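Local structure of uncharacterized hypothetical protein (Parabacteroides merdae, 4EI0) at residues N46-L51 / D104-A108; M151-L157 / T304-Y310; D194-A198 / A208-S212. The protein is of unknown function, a largely beta-stranded member of the DUF4466 family whose two copies associate in the assembly. One frame throughout, in Å; residues are numbered along the deposited sequence.

Overall arrangement
Three strand or loop pairings mark out the length of this elongated, largely beta chain. Along the sequence contact 1 closes before contact 2 opens, and contact 3 is nested inside the long loop that contact 2 closes. Contact 1 lies at one end, where the loop before strand 51-58 meets the start of strand 107-115, two strands of different antiparallel sheets. Its centre is about 45 Å from that of contact 2 and about 62 Å from that of contact 3. The centres of contacts 2 and 3 are about 17 Å apart, in two further sheets. Strands up to residue 147 form two sheets, those from 152 onward two more, and contact 1 alone touches the second subunit.

Contact 1 (N46-L51 / D104-A108); sequences NELGKL and DTCAA
Leu51 and Thr105 join the two backbones through one nearly straight hydrogen bond, from Leu51 N to Thr105 O at 2.9 Å with an N-H...O angle of 174°, the donor lying almost in line with the carbonyl. Just before it, Lys50 lays CB and CD against the same Thr105 carbonyl. Its chain then bends at chi2 and chi4 and turns back over its own loop, where NZ bonds to Asn46 O at 2.9 Å, in the plane of that carbonyl, and more weakly to Asn46 OD1 and Gly49 O. The ammonium group is therefore gripped by the loop that carries it, while Asp104 OD2 stays 5.8 Å from Lys50 NZ, too far for a salt bridge.

The pairing ties the loop between strands 35-43 and 51-58 to the entry of strand 107-115. Because strands 51-58 and 107-115 belong to different antiparallel sheets, it bridges the two at one end of the elongated molecule. Leu51 supplies the apolar part: its CD1 reaches Ala108 CB at 3.9 Å, and Phe101 and Met42 pack around the pair. On the other flank Asn46 turns its amide toward Cys106, with OD1 3.4 Å from Cys106 CB. The Cys106 sulfur stands between its backbone N and carbonyl carbon (chi1 63°), which brings SG alongside Asn46 CB at 3.9 Å. Pro83 of the second subunit packs on both residues. A water accepts from Thr105 N at 3.0 Å and lies close to Leu51 O.

Contact 2 (M151-L157 / T304-Y310); sequences MDMAKNL and TVSVKRY
Asp152 and Arg309 open an antiparallel strand pair at the edge of a five-stranded sheet, in which strand 152-159 is outermost and strand 302-311 its neighbour. The axes of segments 152-155 and 304-310 pass 4.7 Å apart and run antiparallel at 175°. Paired backbone bonds link Asp152 with Arg309 and Ala154 with Val307, flanking the non-hydrogen-bonded pair Met153-Lys308. A G1 beta bulge then shifts the register by one: Asn156 and Leu157 both face Val305, and Leu157 exchanges backbone bonds with it. Asn156 N, badly angled for the Val305 carbonyl, is taken instead by the Ser306 hydroxyl oxygen at 3.0 Å, almost straight at 177°; Asn296 also bonds that hydroxyl.

The salt-bridged side chains, those of Asp152 and Arg309, run alongside one another; on the same face Leu157 CB touches Val305 CG2. Asp152 OD2 meets Arg309 NH2 at 2.9 Å, at the edge of the guanidinium and near its plane, yet NH2 comes to OD2 from above the carboxylate, the two planes being 64° apart. A water bonded to Asp152 OD2 and Arg309 NE gives a second link. Arg121 holds Asp152 OD1, and the carbonyls of Asn170 and Phe168 take Arg309 NH1. A leucine in place of Arg309 would probably leave Asp152 OD2 and those two carbonyls without their cationic partner.

On the face of Met153 and Lys308, the extended Lys308 chain passes between two selenomethionines on its way to a salt bridge with Asp242. Its CD lies 4.0 Å from Met151 SE, and its CE 4.1 Å from Met153 SE.

Contact 3 (D194-A198 / A208-S212); sequences DIMYA and AFYTS
Met196 and Tyr210 form a hydrogen-bonded pair of a beta hairpin made by strands 195-199 and 207-210, whose short segments run antiparallel at 150°. Tyr210 N gives to Met196 O at 2.8 Å and Met196 N to Tyr210 O at 2.9 Å; Ala198 and Ala208 repeat the two-way exchange nearer the turn.

Between these rungs the non-hydrogen-bonded pair Tyr197-Phe209 puts both rings on one face. They meet edge to edge, with Tyr197 CD1 4.1 Å from Phe209 CE1. Ile195 adds to this cluster through its CG2 branch, which stands anti to the backbone N and presses on Phe209 CB and CG, each at 3.6 Å. The other face carries the Tyr210 ring, with CE2 at its rim 3.8 Å from Ala198 CB.

Leu274 of the adjoining strand 270-274 and Met234 of strand 233-238, in another sheet, pack on Phe209; Tyr270 and Leu272 pack on Tyr210, whose hydroxyl bonds to the carbonyl of Tyr218. Tyr197 OH is fixed by His207, the residue before Ala208. Along the other edge of strand 195-199, toward strand 165-167, Asp194 and Ile195 both face Leu166 in a classic beta bulge. The Asp194 carboxylate is bonded by Asn230 through OD1 and by the backbone of Phe168 through OD2. Asp194 O takes a bond from Thr232 OG1, and Thr211 OG1, bonded by Thr232 N, lies 3.2 Å from Asp194 O.

Contact 1 (N46-L51 / D104-A108)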
ATOM      1  N   ASN B  46      -0.849  11.350   8.992  1.00 49.11           N
ATOM      2  CA  ASN B  46       0.203  11.912   8.142  1.00 41.22           C
ATOM      3  C   ASN B  46       0.555  13.347   8.455  1.00 46.89           C
ATOM      4  O   ASN B  46       1.706  13.722   8.348  1.00 47.59           O
ATOM      5  CB  ASN B  46      -0.196  11.852   6.672  1.00 46.22           C
ATOM      6  CG  ASN B  46       0.992  12.029   5.731  1.00 45.78           C
ATOM      7  OD1 ASN B  46       2.051  11.414   5.926  1.00 46.65           O
ATOM      8  ND2 ASN B  46       0.826  12.859   4.726  1.00 40.68           N
ATOM      9  N   GLU B  47      -0.411  14.126   8.913  1.00 56.06           N
ATOM     10  CA  GLU B  47      -0.164  15.525   9.246  1.00 59.43           C
ATOM     11  C   GLU B  47       0.610  15.718  10.572  1.00 61.05           C
ATOM     12  O   GLU B  47       1.200  16.763  10.772  1.00 65.89           O
ATOM     13  CB  GLU B  47      -1.480  16.319   9.232  1.00 62.54           C
ATOM     14  CG  GLU B  47      -2.399  16.087  10.418  1.00 66.14           C
ATOM     15  CD  GLU B  47      -3.287  14.826  10.355  1.00 94.13           C
ATOM     16  OE1 GLU B  47      -3.135  13.909   9.473  1.00 72.16           O
ATOM     17  OE2 GLU B  47      -4.168  14.752  11.254  1.00 75.36           O
ATOM     18  N   LEU B  48       0.650  14.695  11.421  1.00 56.45           N
ATOM     19  CA  LEU B  48       1.369  14.750  12.709  1.00 57.22           C
ATOM     20  C   LEU B  48       2.851  14.366  12.596  1.00 64.12           C
ATOM     21  O   LEU B  48       3.691  14.871  13.340  1.00 63.02           O
ATOM     22  CB  LEU B  48       0.686  13.876  13.764  1.00 57.93           C
ATOM     23  CG  LEU B  48      -0.759  14.185  14.185  1.00 66.06           C
ATOM     24  CD1 LEU B  48      -1.201  13.211  15.300  1.00 63.56           C
ATOM     25  CD2 LEU B  48      -0.982  15.633  14.617  1.00 65.83           C
ATOM     26  N   GLY B  49       3.203  13.488  11.663  1.00 63.41           N
ATOM     27  CA  GLY B  49       4.597  13.198  11.438  1.00 64.72           C
ATOM     28  C   GLY B  49       4.727  11.926  10.622  1.00 63.14           C
ATOM     29  O   GLY B  49       3.836  11.575   9.862  1.00 52.02           O
ATOM     30  N   LYS B  50       5.864  11.267  10.771  1.00 48.61           N
ATOM     31  CA  LYS B  50       6.207  10.080   9.979  1.00 50.69           C
ATOM     32  C   LYS B  50       6.875   9.021  10.856  1.00 51.99           C
ATOM     33  O   LYS B  50       7.417   9.311  11.926  1.00 48.88           O
ATOM     34  CB  LYS B  50       7.120  10.446   8.817  1.00 47.82           C
ATOM     35  CG  LYS B  50       6.694  11.602   7.903  1.00 48.55           C
ATOM     36  CD  LYS B  50       5.522  11.251   7.045  1.00 43.94           C
ATOM     37  CE  LYS B  50       5.089  12.405   6.172  1.00 46.66           C
ATOM     38  NZ  LYS B  50       4.292  13.339   6.999  1.00 40.69           N
ATOM     39  N   LEU B  51       6.861   7.784  10.390  1.00 43.67           N
ATOM     40  CA  LEU B  51       7.470   6.686  11.128  1.00 44.68           C
ATOM     41  C   LEU B  51       9.006   6.859  11.130  1.00 38.28           C
ATOM     42  O   LEU B  51       9.581   7.098  10.086  1.00 44.14           O
ATOM     43  CB  LEU B  51       7.046   5.342  10.503  1.00 43.44           C
ATOM     44  CG  LEU B  51       5.554   5.031  10.515  1.00 41.92           C
ATOM     45  CD1 LEU B  51       5.381   3.581  10.044  1.00 41.46           C
ATOM     46  CD2 LEU B  51       4.913   5.204  11.911  1.00 39.61           C
ATOM     47  N   ASP B 104      10.037   8.573   3.954  1.00 43.46           N
ATOM     48  CA  ASP B 104       8.926   9.184   4.680  1.00 39.63           C
ATOM     49  C   ASP B 104       7.660   8.345   4.412  1.00 34.27           C
ATOM     50  O   ASP B 104       7.206   8.205   3.240  1.00 39.97           O
ATOM     51  CB  ASP B 104       8.596  10.604   4.206  1.00 42.56           C
ATOM     52  CG  ASP B 104       9.601  11.634   4.674  1.00 51.23           C
ATOM     53  OD1 ASP B 104      10.538  11.278   5.427  1.00 50.06           O
ATOM     54  OD2 ASP B 104       9.428  12.819   4.276  1.00 55.27           O
ATOM     55  N   THR B 105       7.067   7.868   5.501  1.00 38.09           N
ATOM     56  CA  THR B 105       5.745   7.315   5.415  1.00 40.24           C
ATOM     57  C   THR B 105       5.015   7.449   6.715  1.00 38.58           C
ATOM     58  O   THR B 105       5.617   7.435   7.787  1.00 42.76           O
ATOM     59  CB  THR B 105       5.784   5.842   4.982  1.00 48.67           C
ATOM     60  OG1 THR B 105       4.439   5.401   4.778  1.00 52.03           O
ATOM     61  CG2 THR B 105       6.517   5.020   5.995  1.00 40.43           C
ATOM     62  N   CYS B 106       3.689   7.515   6.624  1.00 41.22           N
ATOM     63  CA  CYS B 106       2.866   7.506   7.835  1.00 48.65           C
ATOM     64  C   CYS B 106       2.335   6.138   8.241  1.00 54.40           C
ATOM     65  O   CYS B 106       1.667   6.025   9.253  1.00 46.09           O
ATOM     66  CB  CYS B 106       1.712   8.470   7.660  1.00 40.07           C
ATOM     67  SG  CYS B 106       0.582   8.067   6.346  1.00 49.97           S
ATOM     68  N   ALA B 107       2.607   5.095   7.464  1.00 43.70           N
ATOM     69  CA  ALA B 107       1.997   3.785   7.733  1.00 40.90           C
ATOM     70  C   ALA B 107       2.830   2.713   7.076  1.00 41.14           C
ATOM     71  O   ALA B 107       3.275   2.873   5.932  1.00 42.42           O
ATOM     72  CB  ALA B 107       0.510   3.701   7.300  1.00 40.60           C
ATOM     73  N   ALA B 108       3.098   1.638   7.817  1.00 37.44           N
ATOM     74  CA  ALA B 108       3.881   0.536   7.222  1.00 40.37           C
ATOM     75  C   ALA B 108       3.573  -0.755   7.968  1.00 39.08           C
ATOM     76  O   ALA B 108       3.127  -0.743   9.104  1.00 38.51           O
ATOM     77  CB  ALA B 108       5.355   0.814   7.300  1.00 37.72           C
TER
HETATM   78  O   HOH W   1       9.064   7.682   7.692  1.00 42.95           O

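Contact 2 (M151-L157 / T304-Y310)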
HETATM    1  N   MSE B 151      11.157 -30.993  19.678  1.00 40.63           N
HETATM    2  CA  MSE B 151      11.482 -31.844  18.537  1.00 39.42           C
HETATM    3  C   MSE B 151      12.673 -31.330  17.751  1.00 40.74           C
HETATM    4  O   MSE B 151      12.981 -30.137  17.759  1.00 42.89           O
HETATM    5  CB  MSE B 151      10.290 -31.966  17.589  1.00 42.23           C
HETATM    6  CG  MSE B 151       9.145 -32.755  18.120  1.00 44.26           C
HETATM    7 SE   MSE B 151       7.652 -32.924  16.846  0.75 43.58          SE
HETATM    8  CE  MSE B 151       7.279 -30.966  16.666  1.00 46.57           C
ATOM      9  N   ASP B 152      13.345 -32.268  17.099  1.00 39.74           N
ATOM     10  CA  ASP B 152      14.275 -32.011  16.011  1.00 41.36           C
ATOM     11  C   ASP B 152      13.636 -32.441  14.727  1.00 40.83           C
ATOM     12  O   ASP B 152      12.805 -33.365  14.718  1.00 43.61           O
ATOM     13  CB  ASP B 152      15.548 -32.819  16.189  1.00 45.17           C
ATOM     14  CG  ASP B 152      16.511 -32.196  17.199  1.00 52.25           C
ATOM     15  OD1 ASP B 152      16.947 -31.057  16.975  1.00 46.43           O
ATOM     16  OD2 ASP B 152      16.843 -32.856  18.216  1.00 51.53           O
HETATM   17  N   MSE B 153      14.016 -31.795  13.631  1.00 43.07           N
HETATM   18  CA  MSE B 153      13.527 -32.157  12.323  1.00 44.20           C
HETATM   19  C   MSE B 153      14.616 -32.078  11.248  1.00 50.46           C
HETATM   20  O   MSE B 153      15.382 -31.119  11.207  1.00 45.73           O
HETATM   21  CB  MSE B 153      12.355 -31.213  11.982  1.00 39.19           C
HETATM   22  CG  MSE B 153      11.954 -31.369  10.586  1.00 47.72           C
HETATM   23 SE   MSE B 153      10.242 -30.468  10.224  0.75 51.84          SE
HETATM   24  CE  MSE B 153      10.703 -28.563  10.611  1.00 42.58           C
ATOM     25  N   ALA B 154      14.670 -33.066  10.362  1.00 42.91           N
ATOM     26  CA  ALA B 154      15.656 -33.106   9.248  1.00 42.36           C
ATOM     27  C   ALA B 154      14.850 -33.461   8.006  1.00 50.02           C
ATOM     28  O   ALA B 154      14.092 -34.441   8.028  1.00 48.53           O
ATOM     29  CB  ALA B 154      16.708 -34.159   9.540  1.00 42.20           C
ATOM     30  N   LYS B 155      14.976 -32.690   6.926  1.00 40.11           N
ATOM     31  CA  LYS B 155      14.153 -32.878   5.757  1.00 48.40           C
ATOM     32  C   LYS B 155      14.954 -33.233   4.530  1.00 54.66           C
ATOM     33  O   LYS B 155      16.103 -32.862   4.402  1.00 49.95           O
ATOM     34  CB  LYS B 155      13.352 -31.624   5.444  1.00 55.59           C
ATOM     35  CG  LYS B 155      12.353 -31.246   6.499  1.00 53.08           C
ATOM     36  CD  LYS B 155      11.759 -29.883   6.198  1.00 58.30           C
ATOM     37  CE  LYS B 155      10.928 -29.940   4.910  1.00 72.83           C
ATOM     38  NZ  LYS B 155      10.028 -28.763   4.797  1.00 78.58           N
ATOM     39  N   ASN B 156      14.317 -33.995   3.654  1.00 51.20           N
ATOM     40  CA  ASN B 156      14.821 -34.319   2.335  1.00 53.33           C
ATOM     41  C   ASN B 156      16.206 -34.878   2.328  1.00 56.32           C
ATOM     42  O   ASN B 156      17.065 -34.395   1.620  1.00 56.50           O
ATOM     43  CB  ASN B 156      14.687 -33.091   1.427  1.00 66.17           C
ATOM     44  CG  ASN B 156      13.256 -32.578   1.378  1.00 59.30           C
ATOM     45  OD1 ASN B 156      12.990 -31.415   1.701  1.00 65.39           O
ATOM     46  ND2 ASN B 156      12.320 -33.458   1.058  1.00 58.84           N
ATOM     47  N   LEU B 157      16.410 -35.940   3.097  1.00 49.46           N
ATOM     48  CA  LEU B 157      17.684 -36.636   3.140  1.00 46.83           C
ATOM     49  C   LEU B 157      17.686 -37.801   2.152  1.00 51.39           C
ATOM     50  O   LEU B 157      16.684 -38.467   1.967  1.00 50.03           O
ATOM     51  CB  LEU B 157      17.960 -37.173   4.543  1.00 51.51           C
ATOM     52  CG  LEU B 157      18.087 -36.043   5.556  1.00 55.10           C
ATOM     53  CD1 LEU B 157      17.543 -36.416   6.919  1.00 56.30           C
ATOM     54  CD2 LEU B 157      19.536 -35.596   5.616  1.00 61.31           C
ATOM     55  N   THR B 304      14.010 -40.551  -0.702  1.00 52.04           N
ATOM     56  CA  THR B 304      14.141 -39.342   0.079  1.00 48.62           C
ATOM     57  C   THR B 304      13.277 -39.422   1.360  1.00 52.04           C
ATOM     58  O   THR B 304      12.080 -39.689   1.269  1.00 48.06           O
ATOM     59  CB  THR B 304      13.694 -38.113  -0.739  1.00 57.24           C
ATOM     60  OG1 THR B 304      14.399 -38.095  -1.987  1.00 49.40           O
ATOM     61  CG2 THR B 304      13.974 -36.815  -0.011  1.00 51.97           C
ATOM     62  N   VAL B 305      13.875 -39.146   2.528  1.00 44.13           N
ATOM     63  CA  VAL B 305      13.159 -39.206   3.806  1.00 44.60           C
ATOM     64  C   VAL B 305      13.238 -37.865   4.506  1.00 46.97           C
ATOM     65  O   VAL B 305      14.158 -37.100   4.270  1.00 49.61           O
ATOM     66  CB  VAL B 305      13.682 -40.342   4.725  1.00 40.36           C
ATOM     67  CG1 VAL B 305      13.679 -41.689   4.018  1.00 43.21           C
ATOM     68  CG2 VAL B 305      15.073 -40.033   5.249  1.00 47.00           C
ATOM     69  N   SER B 306      12.253 -37.598   5.338  1.00 41.91           N
ATOM     70  CA  SER B 306      12.241 -36.494   6.275  1.00 48.06           C
ATOM     71  C   SER B 306      11.808 -37.027   7.652  1.00 46.34           C
ATOM     72  O   SER B 306      10.963 -37.891   7.727  1.00 41.68           O
ATOM     73  CB  SER B 306      11.252 -35.455   5.793  1.00 46.04           C
ATOM     74  OG  SER B 306      11.619 -35.017   4.488  1.00 51.57           O
ATOM     75  N   VAL B 307      12.363 -36.502   8.732  1.00 43.73           N
ATOM     76  CA  VAL B 307      12.210 -37.120  10.080  1.00 38.71           C
ATOM     77  C   VAL B 307      11.970 -36.059  11.114  1.00 37.55           C
ATOM     78  O   VAL B 307      12.632 -35.023  11.097  1.00 41.09           O
ATOM     79  CB  VAL B 307      13.481 -37.930  10.456  1.00 40.35           C
ATOM     80  CG1 VAL B 307      13.422 -38.511  11.876  1.00 33.93           C
ATOM     81  CG2 VAL B 307      13.787 -38.993   9.418  1.00 36.64           C
ATOM     82  N   LYS B 308      10.978 -36.282  11.968  1.00 40.97           N
ATOM     83  CA  LYS B 308      10.835 -35.607  13.236  1.00 43.59           C
ATOM     84  C   LYS B 308      11.288 -36.562  14.315  1.00 44.34           C
ATOM     85  O   LYS B 308      10.997 -37.760  14.243  1.00 42.47           O
ATOM     86  CB  LYS B 308       9.418 -35.202  13.492  1.00 37.59           C
ATOM     87  CG  LYS B 308       9.042 -33.906  12.804  1.00 44.78           C
ATOM     88  CD  LYS B 308       7.576 -33.560  12.923  1.00 46.10           C
ATOM     89  CE  LYS B 308       7.250 -32.144  12.425  1.00 41.52           C
ATOM     90  NZ  LYS B 308       5.811 -31.816  12.579  1.00 40.90           N
ATOM     91  N   ARG B 309      12.061 -36.048  15.269  1.00 35.96           N
ATOM     92  CA  ARG B 309      12.542 -36.878  16.436  1.00 38.78           C
ATOM     93  C   ARG B 309      12.213 -36.175  17.741  1.00 41.68           C
ATOM     94  O   ARG B 309      12.243 -34.943  17.813  1.00 42.04           O
ATOM     95  CB  ARG B 309      14.037 -37.102  16.310  1.00 45.96           C
ATOM     96  CG  ARG B 309      14.637 -38.016  17.376  1.00 48.17           C
ATOM     97  CD  ARG B 309      16.154 -38.039  17.381  1.00 41.52           C
ATOM     98  NE  ARG B 309      16.715 -36.769  17.789  1.00 39.56           N
ATOM     99  CZ  ARG B 309      18.014 -36.510  17.942  1.00 43.67           C
ATOM    100  NH1 ARG B 309      18.922 -37.452  17.755  1.00 41.10           N
ATOM    101  NH2 ARG B 309      18.400 -35.280  18.293  1.00 42.71           N
ATOM    102  N   TYR B 310      11.885 -36.950  18.775  1.00 40.48           N
ATOM    103  CA  TYR B 310      11.505 -36.421  20.070  1.00 35.24           C
ATOM    104  C   TYR B 310      12.224 -37.255  21.149  1.00 47.07           C
ATOM    105  O   TYR B 310      12.137 -38.483  21.154  1.00 42.08           O
ATOM    106  CB  TYR B 310       9.972 -36.514  20.233  1.00 38.40           C
ATOM    107  CG  TYR B 310       9.425 -36.038  21.567  1.00 35.04           C
ATOM    108  CD1 TYR B 310       9.125 -34.740  21.769  1.00 42.00           C
ATOM    109  CD2 TYR B 310       9.257 -36.918  22.623  1.00 42.91           C
ATOM    110  CE1 TYR B 310       8.634 -34.294  22.993  1.00 49.55           C
ATOM    111  CE2 TYR B 310       8.781 -36.500  23.841  1.00 53.37           C
ATOM    112  CZ  TYR B 310       8.491 -35.164  24.024  1.00 45.58           C
ATOM    113  OH  TYR B 310       7.998 -34.716  25.219  1.00 49.02           O
TER
HETATM  114  O   HOH W   2      15.030 -34.775  19.018  1.00 42.31           O

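Contact 3 (D194-A198 / A208-S212)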
ATOM      1  N   ASP B 194      20.525 -47.447  13.976  1.00 50.62           N
ATOM      2  CA  ASP B 194      19.224 -47.895  14.413  1.00 46.56           C
ATOM      3  C   ASP B 194      18.465 -48.673  13.343  1.00 46.12           C
ATOM      4  O   ASP B 194      17.769 -49.651  13.659  1.00 44.69           O
ATOM      5  CB  ASP B 194      18.446 -46.659  14.948  1.00 46.03           C
ATOM      6  CG  ASP B 194      19.166 -46.050  16.140  1.00 52.83           C
ATOM      7  OD1 ASP B 194      19.452 -46.856  17.061  1.00 59.62           O
ATOM      8  OD2 ASP B 194      19.521 -44.842  16.139  1.00 48.71           O
ATOM      9  N   ILE B 195      18.634 -48.288  12.096  1.00 47.77           N
ATOM     10  CA  ILE B 195      17.898 -48.910  10.994  1.00 48.58           C
ATOM     11  C   ILE B 195      18.832 -49.035   9.805  1.00 46.62           C
ATOM     12  O   ILE B 195      19.596 -48.104   9.508  1.00 44.57           O
ATOM     13  CB  ILE B 195      16.647 -48.054  10.582  1.00 43.90           C
ATOM     14  CG1 ILE B 195      15.560 -48.123  11.667  1.00 48.48           C
ATOM     15  CG2 ILE B 195      16.050 -48.571   9.290  1.00 45.95           C
ATOM     16  CD1 ILE B 195      14.371 -47.206  11.468  1.00 52.68           C
HETATM   17  N   MSE B 196      18.776 -50.180   9.136  1.00 46.60           N
HETATM   18  CA  MSE B 196      19.433 -50.360   7.853  1.00 47.26           C
HETATM   19  C   MSE B 196      18.375 -50.407   6.770  1.00 50.83           C
HETATM   20  O   MSE B 196      17.459 -51.241   6.819  1.00 45.68           O
HETATM   21  CB  MSE B 196      20.255 -51.638   7.806  1.00 46.73           C
HETATM   22  CG  MSE B 196      20.919 -51.869   6.430  1.00 49.22           C
HETATM   23 SE   MSE B 196      21.991 -53.451   6.427  0.75 54.71          SE
HETATM   24  CE  MSE B 196      22.888 -53.296   4.655  1.00 59.69           C
ATOM     25  N   TYR B 197      18.503 -49.499   5.813  1.00 46.60           N
ATOM     26  CA  TYR B 197      17.692 -49.536   4.603  1.00 46.76           C
ATOM     27  C   TYR B 197      18.312 -50.465   3.593  1.00 54.30           C
ATOM     28  O   TYR B 197      19.529 -50.527   3.472  1.00 52.20           O
ATOM     29  CB  TYR B 197      17.622 -48.152   4.016  1.00 46.57           C
ATOM     30  CG  TYR B 197      17.168 -48.145   2.610  1.00 52.85           C
ATOM     31  CD1 TYR B 197      15.806 -48.176   2.317  1.00 58.92           C
ATOM     32  CD2 TYR B 197      18.071 -48.117   1.567  1.00 55.35           C
ATOM     33  CE1 TYR B 197      15.349 -48.180   1.021  1.00 57.37           C
ATOM     34  CE2 TYR B 197      17.622 -48.128   0.239  1.00 65.55           C
ATOM     35  CZ  TYR B 197      16.256 -48.160  -0.025  1.00 65.52           C
ATOM     36  OH  TYR B 197      15.776 -48.122  -1.301  1.00 53.43           O
ATOM     37  N   ALA B 198      17.469 -51.180   2.862  1.00 57.63           N
ATOM     38  CA  ALA B 198      17.888 -51.925   1.698  1.00 56.04           C
ATOM     39  C   ALA B 198      16.757 -51.920   0.683  1.00 63.47           C
ATOM     40  O   ALA B 198      15.611 -51.986   1.073  1.00 53.52           O
ATOM     41  CB  ALA B 198      18.187 -53.346   2.094  1.00 58.98           C
ATOM     42  N   ALA B 208      12.973 -51.543   2.092  1.00 50.86           N
ATOM     43  CA  ALA B 208      12.832 -52.183   3.393  1.00 46.30           C
ATOM     44  C   ALA B 208      13.642 -51.476   4.455  1.00 52.56           C
ATOM     45  O   ALA B 208      14.667 -50.844   4.142  1.00 52.17           O
ATOM     46  CB  ALA B 208      13.227 -53.651   3.313  1.00 41.35           C
ATOM     47  N   PHE B 209      13.166 -51.538   5.698  1.00 49.82           N
ATOM     48  CA  PHE B 209      13.922 -51.082   6.873  1.00 48.64           C
ATOM     49  C   PHE B 209      14.121 -52.305   7.746  1.00 48.21           C
ATOM     50  O   PHE B 209      13.172 -53.038   8.066  1.00 50.56           O
ATOM     51  CB  PHE B 209      13.189 -50.061   7.721  1.00 52.90           C
ATOM     52  CG  PHE B 209      13.135 -48.659   7.164  1.00 48.93           C
ATOM     53  CD1 PHE B 209      13.946 -48.222   6.127  1.00 44.72           C
ATOM     54  CD2 PHE B 209      12.282 -47.731   7.765  1.00 48.32           C
ATOM     55  CE1 PHE B 209      13.888 -46.896   5.683  1.00 46.22           C
ATOM     56  CE2 PHE B 209      12.194 -46.427   7.312  1.00 48.45           C
ATOM     57  CZ  PHE B 209      13.026 -45.994   6.279  1.00 45.68           C
ATOM     58  N   TYR B 210      15.368 -52.550   8.127  1.00 48.93           N
ATOM     59  CA  TYR B 210      15.717 -53.677   8.969  1.00 42.37           C
ATOM     60  C   TYR B 210      16.441 -53.195  10.204  1.00 45.17           C
ATOM     61  O   TYR B 210      16.971 -52.107  10.238  1.00 51.68           O
ATOM     62  CB  TYR B 210      16.636 -54.618   8.233  1.00 45.98           C
ATOM     63  CG  TYR B 210      16.084 -55.121   6.957  1.00 49.39           C
ATOM     64  CD1 TYR B 210      14.950 -55.923   6.952  1.00 52.77           C
ATOM     65  CD2 TYR B 210      16.695 -54.839   5.738  1.00 48.95           C
ATOM     66  CE1 TYR B 210      14.454 -56.442   5.783  1.00 56.72           C
ATOM     67  CE2 TYR B 210      16.199 -55.373   4.544  1.00 53.15           C
ATOM     68  CZ  TYR B 210      15.080 -56.179   4.582  1.00 58.40           C
ATOM     69  OH  TYR B 210      14.537 -56.719   3.417  1.00 56.53           O
ATOM     70  N   THR B 211      16.489 -54.051  11.203  1.00 49.73           N
ATOM     71  CA  THR B 211      17.084 -53.749  12.488  1.00 51.61           C
ATOM     72  C   THR B 211      17.776 -55.032  13.007  1.00 54.67           C
ATOM     73  O   THR B 211      17.748 -56.047  12.327  1.00 53.86           O
ATOM     74  CB  THR B 211      16.000 -53.248  13.454  1.00 55.56           C
ATOM     75  OG1 THR B 211      16.629 -52.471  14.479  1.00 62.73           O
ATOM     76  CG2 THR B 211      15.222 -54.421  14.071  1.00 58.71           C
ATOM     77  N   SER B 212      18.405 -54.996  14.188  1.00 58.33           N
ATOM     78  CA  SER B 212      19.273 -56.105  14.637  1.00 64.44           C
ATOM     79  C   SER B 212      18.576 -57.461  14.613  1.00 64.28           C
ATOM     80  O   SER B 212      19.179 -58.458  14.259  1.00 66.19           O
ATOM     81  CB  SER B 212      19.820 -55.859  16.050  1.00 65.22           C
ATOM     82  OG  SER B 212      18.767 -55.937  16.998  1.00 78.20           O
TER